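Local coordinates for protein tyrosyl-tRNA synthetase (Aeropyrum pernix, PDB 2CYA) that probably joins tyrosine to its cognate tRNA in two steps, first activating the amino acid with ATP and then transferring it to the tRNA acceptor end, at residues A[193-198]-A[204-209]; A[210-215]-A[280-285]; A[17-22]-A[183-188]; A[7-12]-A[28-33]. One frame throughout, in Å; residues are numbered along the deposited sequence.

Contact 1 of 4, residues A[193-198]-A[204-209]; sequences LARDVA and KKPVAI
The returning half of a beta-alpha-beta crossover, part of the Rossmann-type core of a class I synthetase, is formed where Ala194, Arg195 and Ala198 of helix 188-198 lie against Lys205 and Pro206, just ahead of strand 207-211. The helix follows strand 180-184, and the loop after it leads back into the sheet as the neighbouring parallel strand. Arg195 does most of the work. Its CG sits beside the backbone N (chi1 -72°) and the chain then bends at chi3, which folds the guanidinium back over the loop. There NH1 donates to Pro206 O at 2.9 Å. The acceptor lies practically in the guanidinium plane, yet the nitrogen stands well above the carbonyl plane rather than on a lone pair. The same NH1 forms a salt bridge with Glu25, so the loop carbonyl and an acid from helix 23-32 share one nitrogen.

Lys205 crosses this side chain with its aliphatic part. Fully extended, it lays CE over one face of the guanidinium, toward the rim, 3.5 Å from Arg195 NH2. Lys205 NZ ends 3.9 Å from that same NH2; the like charges are probably eased by nearby Glu25. Deeper in, the Pro206 ring rests against two alanines one helical turn apart: its CG is 4.2 Å from Ala194 CB and its CD 4.4 Å from Ala198 CB. Helix 161-175 backs both alanines through Val170 and Phe174. Packing is tightest at Ala198, whose CB presses to 3.4 Å from Lys205 CA.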
loop_
_atom_site.group_PDB
_atom_site.type_symbol
_atom_site.label_atom_id
_atom_site.label_comp_id
_atom_site.label_asym_id
_atom_site.label_seq_id
_atom_site.Cartn_x
_atom_site.Cartn_y
_atom_site.Cartn_z
ATOM N N LEU A 193 4.018 16.192 -3.638
ATOM C CA LEU A 193 3.930 14.929 -4.359
ATOM C C LEU A 193 2.541 14.830 -4.984
ATOM O O LEU A 193 2.385 14.354 -6.115
ATOM C CB LEU A 193 4.127 13.762 -3.385
ATOM C CG LEU A 193 3.921 12.369 -3.987
ATOM C CD1 LEU A 193 4.867 12.181 -5.181
ATOM C CD2 LEU A 193 4.155 11.318 -2.917
ATOM N N ALA A 194 1.515 15.266 -4.250
ATOM C CA ALA A 194 0.147 15.185 -4.793
ATOM C C ALA A 194 0.040 16.066 -6.035
ATOM O O ALA A 194 -0.522 15.663 -7.059
ATOM C CB ALA A 194 -0.874 15.644 -3.749
ATOM N N ARG A 195 0.587 17.275 -5.942
ATOM C CA ARG A 195 0.543 18.220 -7.062
ATOM C C ARG A 195 1.342 17.710 -8.250
ATOM O O ARG A 195 0.948 17.907 -9.396
ATOM C CB ARG A 195 1.095 19.591 -6.635
ATOM C CG ARG A 195 0.176 20.367 -5.691
ATOM C CD ARG A 195 0.860 21.637 -5.185
ATOM N NE ARG A 195 1.296 22.522 -6.270
ATOM C CZ ARG A 195 0.490 23.306 -6.976
ATOM N NH1 ARG A 195 -0.825 23.337 -6.734
ATOM N NH2 ARG A 195 1.002 24.058 -7.939
ATOM N N ASP A 196 2.467 17.056 -7.978
ATOM C CA ASP A 196 3.317 16.547 -9.057
ATOM C C ASP A 196 2.721 15.351 -9.763
ATOM O O ASP A 196 3.122 15.020 -10.867
ATOM C CB ASP A 196 4.682 16.114 -8.527
ATOM C CG ASP A 196 5.636 17.266 -8.367
ATOM O OD1 ASP A 196 5.319 18.363 -8.873
ATOM O OD2 ASP A 196 6.698 17.067 -7.743
ATOM N N VAL A 197 1.754 14.710 -9.118
ATOM C CA VAL A 197 1.150 13.505 -9.644
ATOM C C VAL A 197 -0.263 13.640 -10.189
ATOM O O VAL A 197 -0.678 12.860 -11.051
ATOM C CB VAL A 197 1.200 12.423 -8.521
ATOM C CG1 VAL A 197 0.059 11.441 -8.644
ATOM C CG2 VAL A 197 2.537 11.722 -8.576
ATOM N N ALA A 198 -0.991 14.637 -9.706
ATOM C CA ALA A 198 -2.383 14.850 -10.098
ATOM C C ALA A 198 -2.727 14.784 -11.597
ATOM O O ALA A 198 -3.655 14.079 -11.990
ATOM C CB ALA A 198 -2.877 16.180 -9.512
ATOM N N LYS A 204 -7.578 16.204 -9.854
ATOM C CA LYS A 204 -7.408 17.638 -9.617
ATOM C C LYS A 204 -6.096 17.944 -8.881
ATOM O O LYS A 204 -5.790 17.324 -7.853
ATOM C CB LYS A 204 -8.559 18.186 -8.769
ATOM C CG LYS A 204 -9.958 18.142 -9.381
ATOM C CD LYS A 204 -10.964 18.519 -8.285
ATOM C CE LYS A 204 -12.391 18.599 -8.770
ATOM N NZ LYS A 204 -13.284 18.849 -7.592
ATOM N N LYS A 205 -5.331 18.891 -9.419
ATOM C CA LYS A 205 -4.071 19.331 -8.820
ATOM C C LYS A 205 -4.533 20.263 -7.696
ATOM O O LYS A 205 -5.040 21.354 -7.955
ATOM C CB LYS A 205 -3.264 20.108 -9.851
ATOM C CG LYS A 205 -1.858 20.445 -9.449
ATOM C CD LYS A 205 -1.220 21.293 -10.533
ATOM C CE LYS A 205 0.238 21.515 -10.255
ATOM N NZ LYS A 205 0.878 22.204 -11.400
ATOM N N PRO A 206 -4.356 19.848 -6.432
ATOM C CA PRO A 206 -4.794 20.672 -5.312
ATOM C C PRO A 206 -3.944 21.869 -4.967
ATOM O O PRO A 206 -2.708 21.821 -5.045
ATOM C CB PRO A 206 -4.811 19.679 -4.148
ATOM C CG PRO A 206 -3.542 18.872 -4.441
ATOM C CD PRO A 206 -3.657 18.634 -5.954
ATOM N N VAL A 207 -4.623 22.938 -4.555
ATOM C CA VAL A 207 -3.943 24.136 -4.078
ATOM C C VAL A 207 -3.555 23.765 -2.631
ATOM O O VAL A 207 -4.419 23.375 -1.846
ATOM C CB VAL A 207 -4.907 25.339 -4.012
ATOM C CG1 VAL A 207 -4.304 26.425 -3.127
ATOM C CG2 VAL A 207 -5.199 25.874 -5.436
ATOM N N ALA A 208 -2.271 23.869 -2.293
ATOM C CA ALA A 208 -1.784 23.555 -0.956
ATOM C C ALA A 208 -1.706 24.794 -0.055
ATOM O O ALA A 208 -0.978 25.744 -0.368
ATOM C CB ALA A 208 -0.382 22.896 -1.048
ATOM N N ILE A 209 -2.425 24.773 1.071
ATOM C CA ILE A 209 -2.420 25.905 2.019
ATOM C C ILE A 209 -1.810 25.463 3.338
ATOM O O ILE A 209 -2.388 24.649 4.070
ATOM C CB ILE A 209 -3.855 26.453 2.277
ATOM C CG1 ILE A 209 -4.442 27.018 0.982
ATOM C CG2 ILE A 209 -3.815 27.545 3.358
ATOM C CD1 ILE A 209 -5.908 27.306 1.041
#

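Contact 2 of 4, residues A[210-215]-A[280-285]; sequences HTPIIS and ARYILF
Pro212, the first residue past strand 207-211 to meet helix 275-284, sets the CB-CG edge of its ring over one face of the Tyr282 ring. The contact is a CH-pi interaction of nearly ideal geometry: Pro212 CG stands 3.4 Å from the centroid of the Tyr282 ring and only 3° off its normal. Pro212 CB reaches farther toward the hydroxyl end, 3.6 Å from Tyr282 CE2. Tyr282 CG lies beside its backbone N (chi1 -61°), which turns the ring out from the helix to receive the proline. Arg281 CG lies over the opposite face, toward the rim, and Val54 of helix 51-64 touches both Pro212 and Tyr282.

Here the chain leaves the strand of the Rossmann sheet that comes last in the sequence and heads for the KMSKS region characteristic of class I synthetases. Ile213 takes the other direction, toward Asp186 and Lys238. Ile214 turns back to the helix, its CG1 branch carrying CD1 forward to 3.4 Å from Ile283 CD1, a tight methyl-to-methyl meeting of two side chains that cross at about a right angle. Glu278 and Ile279 also touch Ile214, while its backbone bonds to Met239 of the KMSKS motif. Ser215 then binds Glu278 OE1 through its backbone N. The helix bearing Tyr282 and Ile283 ends in a wider pi-type turn, in which Phe285 N donates to Ala280 O at 2.8 Å.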
loop_
_atom_site.group_PDB
_atom_site.type_symbol
_atom_site.label_atom_id
_atom_site.label_comp_id
_atom_site.label_asym_id
_atom_site.label_seq_id
_atom_site.Cartn_x
_atom_site.Cartn_y
_atom_site.Cartn_z
ATOM N N HIS A 210 -0.648 26.022 3.650
ATOM C CA HIS A 210 0.079 25.652 4.850
ATOM C C HIS A 210 0.075 26.666 5.990
ATOM O O HIS A 210 0.404 27.846 5.803
ATOM C CB HIS A 210 1.517 25.305 4.448
ATOM C CG HIS A 210 1.591 24.227 3.410
ATOM N ND1 HIS A 210 2.474 24.259 2.354
ATOM C CD2 HIS A 210 0.848 23.103 3.243
ATOM C CE1 HIS A 210 2.273 23.205 1.581
ATOM N NE2 HIS A 210 1.292 22.486 2.099
ATOM N N THR A 211 -0.292 26.168 7.171
ATOM C CA THR A 211 -0.341 26.947 8.393
ATOM C C THR A 211 0.973 26.786 9.166
ATOM O O THR A 211 1.679 25.786 9.017
ATOM C CB THR A 211 -1.505 26.482 9.284
ATOM O OG1 THR A 211 -1.408 25.073 9.508
ATOM C CG2 THR A 211 -2.828 26.793 8.610
ATOM N N PRO A 212 1.322 27.783 9.993
ATOM C CA PRO A 212 2.557 27.741 10.783
ATOM C C PRO A 212 2.509 26.713 11.916
ATOM O O PRO A 212 1.456 26.422 12.470
ATOM C CB PRO A 212 2.683 29.181 11.301
ATOM C CG PRO A 212 1.248 29.592 11.470
ATOM C CD PRO A 212 0.596 29.051 10.201
ATOM N N ILE A 213 3.667 26.169 12.254
ATOM C CA ILE A 213 3.772 25.182 13.314
ATOM C C ILE A 213 4.460 25.851 14.494
ATOM O O ILE A 213 5.658 26.134 14.422
ATOM C CB ILE A 213 4.619 23.967 12.840
ATOM C CG1 ILE A 213 3.858 23.208 11.744
ATOM C CG2 ILE A 213 4.949 23.043 14.017
ATOM C CD1 ILE A 213 4.689 22.163 11.024
ATOM N N ILE A 214 3.707 26.115 15.565
ATOM C CA ILE A 214 4.258 26.744 16.766
ATOM C C ILE A 214 5.408 25.914 17.357
ATOM O O ILE A 214 5.290 24.698 17.529
ATOM C CB ILE A 214 3.172 26.930 17.846
ATOM C CG1 ILE A 214 2.216 28.048 17.425
ATOM C CG2 ILE A 214 3.816 27.247 19.194
ATOM C CD1 ILE A 214 1.232 28.443 18.497
ATOM N N SER A 215 6.513 26.585 17.673
ATOM C CA SER A 215 7.692 25.925 18.229
ATOM C C SER A 215 7.536 25.444 19.672
ATOM O O SER A 215 6.613 25.827 20.385
ATOM C CB SER A 215 8.899 26.867 18.159
ATOM O OG SER A 215 9.121 27.322 16.835
ATOM N N ALA A 280 1.324 34.538 20.499
ATOM C CA ALA A 280 0.617 35.822 20.455
ATOM C C ALA A 280 0.101 36.091 19.054
ATOM O O ALA A 280 -1.059 36.451 18.856
ATOM C CB ALA A 280 1.542 36.956 20.885
ATOM N N ARG A 281 0.968 35.901 18.072
ATOM C CA ARG A 281 0.592 36.148 16.695
ATOM C C ARG A 281 -0.422 35.164 16.084
ATOM O O ARG A 281 -1.431 35.575 15.508
ATOM C CB ARG A 281 1.839 36.165 15.809
ATOM C CG ARG A 281 1.502 36.463 14.350
ATOM C CD ARG A 281 2.704 36.336 13.427
ATOM N NE ARG A 281 2.319 36.557 12.038
ATOM C CZ ARG A 281 3.139 36.425 10.999
ATOM N NH1 ARG A 281 4.404 36.070 11.189
ATOM N NH2 ARG A 281 2.688 36.635 9.767
ATOM N N TYR A 282 -0.149 33.872 16.212
ATOM C CA TYR A 282 -0.995 32.862 15.591
ATOM C C TYR A 282 -2.235 32.403 16.338
ATOM O O TYR A 282 -3.171 31.897 15.727
ATOM C CB TYR A 282 -0.140 31.652 15.225
ATOM C CG TYR A 282 0.962 31.993 14.241
ATOM C CD1 TYR A 282 0.685 32.756 13.106
ATOM C CD2 TYR A 282 2.279 31.567 14.448
ATOM C CE1 TYR A 282 1.688 33.089 12.201
ATOM C CE2 TYR A 282 3.287 31.903 13.550
ATOM C CZ TYR A 282 2.976 32.662 12.424
ATOM O OH TYR A 282 3.937 32.950 11.478
ATOM N N ILE A 283 -2.242 32.573 17.651
ATOM C CA ILE A 283 -3.369 32.165 18.445
ATOM C C ILE A 283 -4.135 33.336 19.087
ATOM O O ILE A 283 -5.338 33.480 18.876
ATOM C CB ILE A 283 -2.918 31.181 19.531
ATOM C CG1 ILE A 283 -2.352 29.918 18.879
ATOM C CG2 ILE A 283 -4.083 30.837 20.428
ATOM C CD1 ILE A 283 -1.803 28.921 19.864
ATOM N N LEU A 284 -3.452 34.189 19.848
ATOM C CA LEU A 284 -4.161 35.285 20.513
ATOM C C LEU A 284 -4.702 36.327 19.540
ATOM O O LEU A 284 -5.885 36.652 19.592
ATOM C CB LEU A 284 -3.280 35.937 21.584
ATOM C CG LEU A 284 -2.757 35.022 22.710
ATOM C CD1 LEU A 284 -1.884 35.854 23.656
ATOM C CD2 LEU A 284 -3.918 34.370 23.493
ATOM N N PHE A 285 -3.871 36.834 18.636
ATOM C CA PHE A 285 -4.359 37.827 17.676
ATOM C C PHE A 285 -5.110 37.222 16.480
ATOM O O PHE A 285 -5.513 37.932 15.556
ATOM C CB PHE A 285 -3.211 38.704 17.176
ATOM C CG PHE A 285 -2.839 39.807 18.133
ATOM C CD1 PHE A 285 -1.828 39.626 19.072
ATOM C CD2 PHE A 285 -3.524 41.013 18.114
ATOM C CE1 PHE A 285 -1.505 40.638 19.976
ATOM C CE2 PHE A 285 -3.213 42.023 19.012
ATOM C CZ PHE A 285 -2.201 41.835 19.942
#

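Contact 3 of 4, residues A[17-22]-A[183-188]; sequences TVEIVT and GGMDQR. With SO4 (sulfate ion), chain D.
Apolar contact between Val18 and Met185 joins the start of strand 19-21 to the turn after strand 180-184. Met185 is bent at both chi2 (-65°) and chi3, curling its thioether against the valine: SD is 3.9 Å from Val18 CG1, and Met185 CG lies 4.0 Å from Val18 CB.

A polar group approaches the same sulfur. The Glu19 side chain, extended beyond CG, crosses Met185 at about a right angle and places OE2 3.6 Å from Met185 SD. The carboxylate takes its hydrogen bond elsewhere, from His210 ND1 of strand 207-211, which steers OE2 and leaves the thioether as a van der Waals neighbour. Arg188 brings its CB near this oxygen, but its charged end leads away: Arg188 NE is 6.2 Å from Glu19 OE2, too far for a salt bridge, so any attraction is probably weak.

Elsewhere on the turn, Gly184 and Gln187 meet a sulfate, probably an ion from the crystallisation liquor. Gly184 N makes a weak, bent hydrogen bond to sulfate O2 at 3.0 Å, and Gln187 NE2 lies 3.3 Å from sulfate O1. Within the turn, Gln187 N donates to Gly184 O, closing a short 3-10 segment. Gln187 OE1 in turn accepts from Gln169 NE2, and both glutamines are predicted tyrosine ligands.

Val18 and Glu19 together face His210, a classic beta bulge at the edge of the sheet; across from it, the turn at the C-terminal end of strand 180-184 occupies the usual place of the substrate site in a Rossmann fold.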
loop_
_atom_site.group_PDB
_atom_site.type_symbol
_atom_site.label_atom_id
_atom_site.label_comp_id
_atom_site.label_asym_id
_atom_site.label_seq_id
_atom_site.Cartn_x
_atom_site.Cartn_y
_atom_site.Cartn_z
ATOM N N THR A 17 -1.388 32.382 6.956
ATOM C CA THR A 17 -0.786 31.181 6.432
ATOM C C THR A 17 0.684 31.462 6.126
ATOM O O THR A 17 1.085 32.618 5.948
ATOM C CB THR A 17 -1.508 30.747 5.157
ATOM O OG1 THR A 17 -1.437 31.800 4.187
ATOM C CG2 THR A 17 -2.964 30.456 5.464
ATOM N N VAL A 18 1.485 30.403 6.081
ATOM C CA VAL A 18 2.907 30.511 5.774
ATOM C C VAL A 18 3.079 30.567 4.251
ATOM O O VAL A 18 3.963 31.247 3.733
ATOM C CB VAL A 18 3.689 29.282 6.300
ATOM C CG1 VAL A 18 5.134 29.328 5.812
ATOM C CG2 VAL A 18 3.648 29.247 7.809
ATOM N N GLU A 19 2.232 29.841 3.533
ATOM C CA GLU A 19 2.319 29.824 2.085
ATOM C C GLU A 19 1.059 29.241 1.481
ATOM O O GLU A 19 0.302 28.527 2.142
ATOM C CB GLU A 19 3.521 28.981 1.626
ATOM C CG GLU A 19 3.289 27.453 1.706
ATOM C CD GLU A 19 4.483 26.628 1.223
ATOM O OE1 GLU A 19 5.403 27.215 0.625
ATOM O OE2 GLU A 19 4.506 25.390 1.432
ATOM N N ILE A 20 0.844 29.565 0.214
ATOM C CA ILE A 20 -0.272 29.050 -0.557
ATOM C C ILE A 20 0.376 28.689 -1.895
ATOM O O ILE A 20 0.966 29.549 -2.549
ATOM C CB ILE A 20 -1.371 30.108 -0.776
ATOM C CG1 ILE A 20 -2.118 30.365 0.535
ATOM C CG2 ILE A 20 -2.365 29.631 -1.852
ATOM C CD1 ILE A 20 -3.137 31.483 0.440
ATOM N N VAL A 21 0.311 27.412 -2.270
ATOM C CA VAL A 21 0.889 26.941 -3.527
ATOM C C VAL A 21 -0.229 26.534 -4.497
ATOM O O VAL A 21 -0.707 25.399 -4.415
ATOM C CB VAL A 21 1.790 25.694 -3.302
ATOM C CG1 VAL A 21 2.525 25.337 -4.597
ATOM C CG2 VAL A 21 2.791 25.956 -2.183
ATOM N N THR A 22 -0.661 27.426 -5.404
ATOM C CA THR A 22 -0.146 28.796 -5.557
ATOM C C THR A 22 -1.322 29.755 -5.423
ATOM O O THR A 22 -2.477 29.358 -5.606
ATOM C CB THR A 22 0.448 29.052 -6.969
ATOM O OG1 THR A 22 -0.590 28.897 -7.941
ATOM C CG2 THR A 22 1.575 28.089 -7.277
ATOM N N GLY A 183 -3.012 22.260 5.655
ATOM C CA GLY A 183 -2.198 21.498 6.571
ATOM C C GLY A 183 -1.037 22.320 7.087
ATOM O O GLY A 183 -0.754 23.409 6.577
ATOM N N GLY A 184 -0.363 21.807 8.112
ATOM C CA GLY A 184 0.784 22.502 8.648
ATOM C C GLY A 184 1.910 22.379 7.643
ATOM O O GLY A 184 1.827 21.597 6.688
ATOM N N MET A 185 2.975 23.139 7.846
ATOM C CA MET A 185 4.119 23.082 6.942
ATOM C C MET A 185 4.762 21.717 6.941
ATOM O O MET A 185 5.542 21.406 6.049
ATOM C CB MET A 185 5.161 24.130 7.326
ATOM C CG MET A 185 4.847 25.506 6.798
ATOM S SD MET A 185 4.891 25.556 4.984
ATOM C CE MET A 185 6.636 25.850 4.680
ATOM N N ASP A 186 4.456 20.894 7.939
ATOM C CA ASP A 186 5.024 19.549 7.977
ATOM C C ASP A 186 4.350 18.629 6.949
ATOM O O ASP A 186 4.788 17.491 6.749
ATOM C CB ASP A 186 4.936 18.949 9.400
ATOM C CG ASP A 186 3.506 18.849 9.925
ATOM O OD1 ASP A 186 2.666 19.698 9.579
ATOM O OD2 ASP A 186 3.216 17.928 10.710
ATOM N N GLN A 187 3.302 19.121 6.283
ATOM C CA GLN A 187 2.607 18.317 5.271
ATOM C C GLN A 187 3.040 18.734 3.868
ATOM O O GLN A 187 2.608 18.128 2.895
ATOM C CB GLN A 187 1.081 18.520 5.324
ATOM C CG GLN A 187 0.441 18.469 6.681
ATOM C CD GLN A 187 0.097 17.066 7.113
ATOM O OE1 GLN A 187 0.955 16.180 7.113
ATOM N NE2 GLN A 187 -1.170 16.853 7.495
ATOM N N ARG A 188 3.880 19.763 3.758
ATOM C CA ARG A 188 4.255 20.270 2.437
ATOM C C ARG A 188 4.817 19.237 1.483
ATOM O O ARG A 188 4.477 19.232 0.306
ATOM C CB ARG A 188 5.238 21.439 2.557
ATOM C CG ARG A 188 6.626 21.027 3.008
ATOM C CD ARG A 188 7.393 22.179 3.653
ATOM N NE ARG A 188 8.498 21.672 4.474
ATOM C CZ ARG A 188 9.517 20.958 4.001
ATOM N NH1 ARG A 188 9.588 20.664 2.702
ATOM N NH2 ARG A 188 10.469 20.531 4.826
HETATM S S SO4 D . -0.911 19.218 11.118
HETATM O O1 SO4 D . -1.879 18.836 10.000
HETATM O O2 SO4 D . 0.116 20.174 10.524
HETATM O O3 SO4 D . -1.650 19.944 12.077
HETATM O O4 SO4 D . -0.186 18.027 11.408
#

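Contact 4 of 4, residues A[7-12]-A[28-33]; sequences EERFNR and GLLASG
Leu30 points its two methyl groups at two successive residues of helix 5-14. CD2 lies squarely over the centre of the Arg9 guanidinium face, 3.6 Å from Arg9 CZ, while CD1 goes to the main chain and CB of Phe10. Leucine and arginine slide past each other in opposite directions. Arg9 starts with CG beside its backbone N and bends at chi3 (76°), laying the flat group across the leucine. Its polar edge is held elsewhere: NE donates to Ala65 O, which probably limits the rotation of the plane. NH1 passes 3.6 Å from Leu30 O.

Phe10 is met differently. Leu30 CD1 sits at the ring edge, near its plane, and is 3.8 Å from Phe10 CB and equally far from Phe10 N. With CG anti to the backbone N (chi1 179°), the ring extends toward helix 23-32, where it touches Glu23 and Leu26 and has a cation-pi partner in Lys27. Beyond Leu30, that helix winds down: Ser32 OG and Ser32 N reach Leu29 O from the same face of its plane, the hydroxyl at 2.7 Å, and Gly33 leaves helical geometry with positive phi.

Val6 and Ile13 also touch Leu30, so with Arg9 and Phe10 they form the four-residue socket (i, i+3, i+4, i+7) of a knobs-into-holes contact, here pairing the two helices that flank strand 19-21 in the sequence.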
loop_
_atom_site.group_PDB
_atom_site.type_symbol
_atom_site.label_atom_id
_atom_site.label_comp_id
_atom_site.label_asym_id
_atom_site.label_seq_id
_atom_site.Cartn_x
_atom_site.Cartn_y
_atom_site.Cartn_z
ATOM N N GLU A 7 -11.309 38.797 -3.839
ATOM C CA GLU A 7 -10.354 39.422 -2.941
ATOM C C GLU A 7 -10.621 39.198 -1.450
ATOM O O GLU A 7 -9.699 38.913 -0.704
ATOM C CB GLU A 7 -10.256 40.913 -3.234
ATOM C CG GLU A 7 -8.901 41.487 -2.871
ATOM C CD GLU A 7 -7.755 40.598 -3.354
ATOM O OE1 GLU A 7 -7.787 40.155 -4.527
ATOM O OE2 GLU A 7 -6.819 40.345 -2.562
ATOM N N GLU A 8 -11.868 39.314 -1.013
ATOM C CA GLU A 8 -12.166 39.102 0.397
ATOM C C GLU A 8 -12.028 37.636 0.776
ATOM O O GLU A 8 -11.456 37.319 1.819
ATOM C CB GLU A 8 -13.574 39.592 0.753
ATOM C CG GLU A 8 -13.731 41.105 0.707
ATOM C CD GLU A 8 -15.030 41.581 1.334
ATOM O OE1 GLU A 8 -15.161 41.487 2.575
ATOM O OE2 GLU A 8 -15.920 42.039 0.587
ATOM N N ARG A 9 -12.563 36.746 -0.058
ATOM C CA ARG A 9 -12.469 35.312 0.209
ATOM C C ARG A 9 -11.008 34.941 0.276
ATOM O O ARG A 9 -10.582 34.227 1.185
ATOM C CB ARG A 9 -13.141 34.495 -0.891
ATOM C CG ARG A 9 -14.626 34.679 -0.967
ATOM C CD ARG A 9 -15.186 33.933 -2.145
ATOM N NE ARG A 9 -15.271 32.498 -1.897
ATOM C CZ ARG A 9 -15.612 31.610 -2.825
ATOM N NH1 ARG A 9 -15.886 32.018 -4.060
ATOM N NH2 ARG A 9 -15.709 30.324 -2.516
ATOM N N PHE A 10 -10.232 35.452 -0.673
ATOM C CA PHE A 10 -8.819 35.153 -0.701
ATOM C C PHE A 10 -8.094 35.603 0.565
ATOM O O PHE A 10 -7.393 34.798 1.188
ATOM C CB PHE A 10 -8.142 35.784 -1.913
ATOM C CG PHE A 10 -6.656 35.528 -1.970
ATOM C CD1 PHE A 10 -6.156 34.362 -2.529
ATOM C CD2 PHE A 10 -5.759 36.443 -1.427
ATOM C CE1 PHE A 10 -4.783 34.103 -2.547
ATOM C CE2 PHE A 10 -4.387 36.202 -1.434
ATOM C CZ PHE A 10 -3.895 35.027 -1.996
ATOM N N ASN A 11 -8.253 36.872 0.956
ATOM C CA ASN A 11 -7.558 37.360 2.160
ATOM C C ASN A 11 -8.001 36.610 3.407
ATOM O O ASN A 11 -7.231 36.448 4.344
ATOM C CB ASN A 11 -7.782 38.855 2.376
ATOM C CG ASN A 11 -7.140 39.706 1.301
ATOM O OD1 ASN A 11 -6.011 39.456 0.877
ATOM N ND2 ASN A 11 -7.854 40.735 0.869
ATOM N N ARG A 12 -9.245 36.170 3.416
ATOM C CA ARG A 12 -9.769 35.426 4.545
ATOM C C ARG A 12 -9.082 34.051 4.607
ATOM O O ARG A 12 -8.737 33.570 5.680
ATOM C CB ARG A 12 -11.278 35.255 4.392
ATOM C CG ARG A 12 -11.849 34.051 5.125
ATOM C CD ARG A 12 -12.972 34.466 6.036
ATOM N NE ARG A 12 -12.471 35.347 7.090
ATOM C CZ ARG A 12 -13.243 36.136 7.830
ATOM N NH1 ARG A 12 -14.556 36.158 7.629
ATOM N NH2 ARG A 12 -12.702 36.898 8.774
ATOM N N GLY A 28 -7.857 31.668 -9.170
ATOM C CA GLY A 28 -8.569 31.164 -10.334
ATOM C C GLY A 28 -9.733 30.301 -9.877
ATOM O O GLY A 28 -10.810 30.318 -10.477
ATOM N N LEU A 29 -9.526 29.536 -8.807
ATOM C CA LEU A 29 -10.594 28.683 -8.275
ATOM C C LEU A 29 -11.699 29.568 -7.698
ATOM O O LEU A 29 -12.899 29.359 -7.940
ATOM C CB LEU A 29 -10.059 27.757 -7.165
ATOM C CG LEU A 29 -9.311 26.486 -7.578
ATOM C CD1 LEU A 29 -8.749 25.768 -6.329
ATOM C CD2 LEU A 29 -10.285 25.568 -8.345
ATOM N N LEU A 30 -11.294 30.562 -6.921
ATOM C CA LEU A 30 -12.289 31.460 -6.340
ATOM C C LEU A 30 -13.083 32.171 -7.427
ATOM O O LEU A 30 -14.300 32.311 -7.324
ATOM C CB LEU A 30 -11.611 32.490 -5.426
ATOM C CG LEU A 30 -10.928 31.881 -4.196
ATOM C CD1 LEU A 30 -10.088 32.927 -3.497
ATOM C CD2 LEU A 30 -12.004 31.310 -3.265
ATOM N N ALA A 31 -12.400 32.595 -8.479
ATOM C CA ALA A 31 -13.067 33.316 -9.567
ATOM C C ALA A 31 -14.048 32.506 -10.406
ATOM O O ALA A 31 -14.955 33.085 -11.011
ATOM C CB ALA A 31 -12.024 33.965 -10.489
ATOM N N SER A 32 -13.882 31.183 -10.448
ATOM C CA SER A 32 -14.756 30.330 -11.259
ATOM C C SER A 32 -16.194 30.250 -10.749
ATOM O O SER A 32 -17.114 29.937 -11.502
ATOM C CB SER A 32 -14.166 28.914 -11.365
ATOM O OG SER A 32 -14.106 28.269 -10.107
ATOM N N GLY A 33 -16.391 30.536 -9.468
ATOM C CA GLY A 33 -17.723 30.475 -8.903
ATOM C C GLY A 33 -18.145 29.056 -8.569
ATOM O O GLY A 33 -19.096 28.851 -7.814
#

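How the contacts relate
Contacts 1 and 2 share strand 207-211; contact 3 spans it, joining its two neighbours in the sheet, 19-21 and 180-184. Contact 3 sits between the other two, its centre about 12 Å from that of contact 1 and about 13 Å from that of contact 2; the centres of contacts 1 and 2 are about 24 Å apart. Backbone bonding joins them, with Ala208 pairing to Val21 and His210 to Val18. Contact 4, its centre about 18 Å from those of contacts 1 and 3, reaches contact 1 through Leu29 CD1, 3.7 Å from Val207 CG2, and lies away from the annotated sites. Contact 3 holds Gln187 of the predicted tyrosine site; Ile214 in contact 2 comes within about 6 Å of His49, an inferred ATP ligand, side chain to side chain.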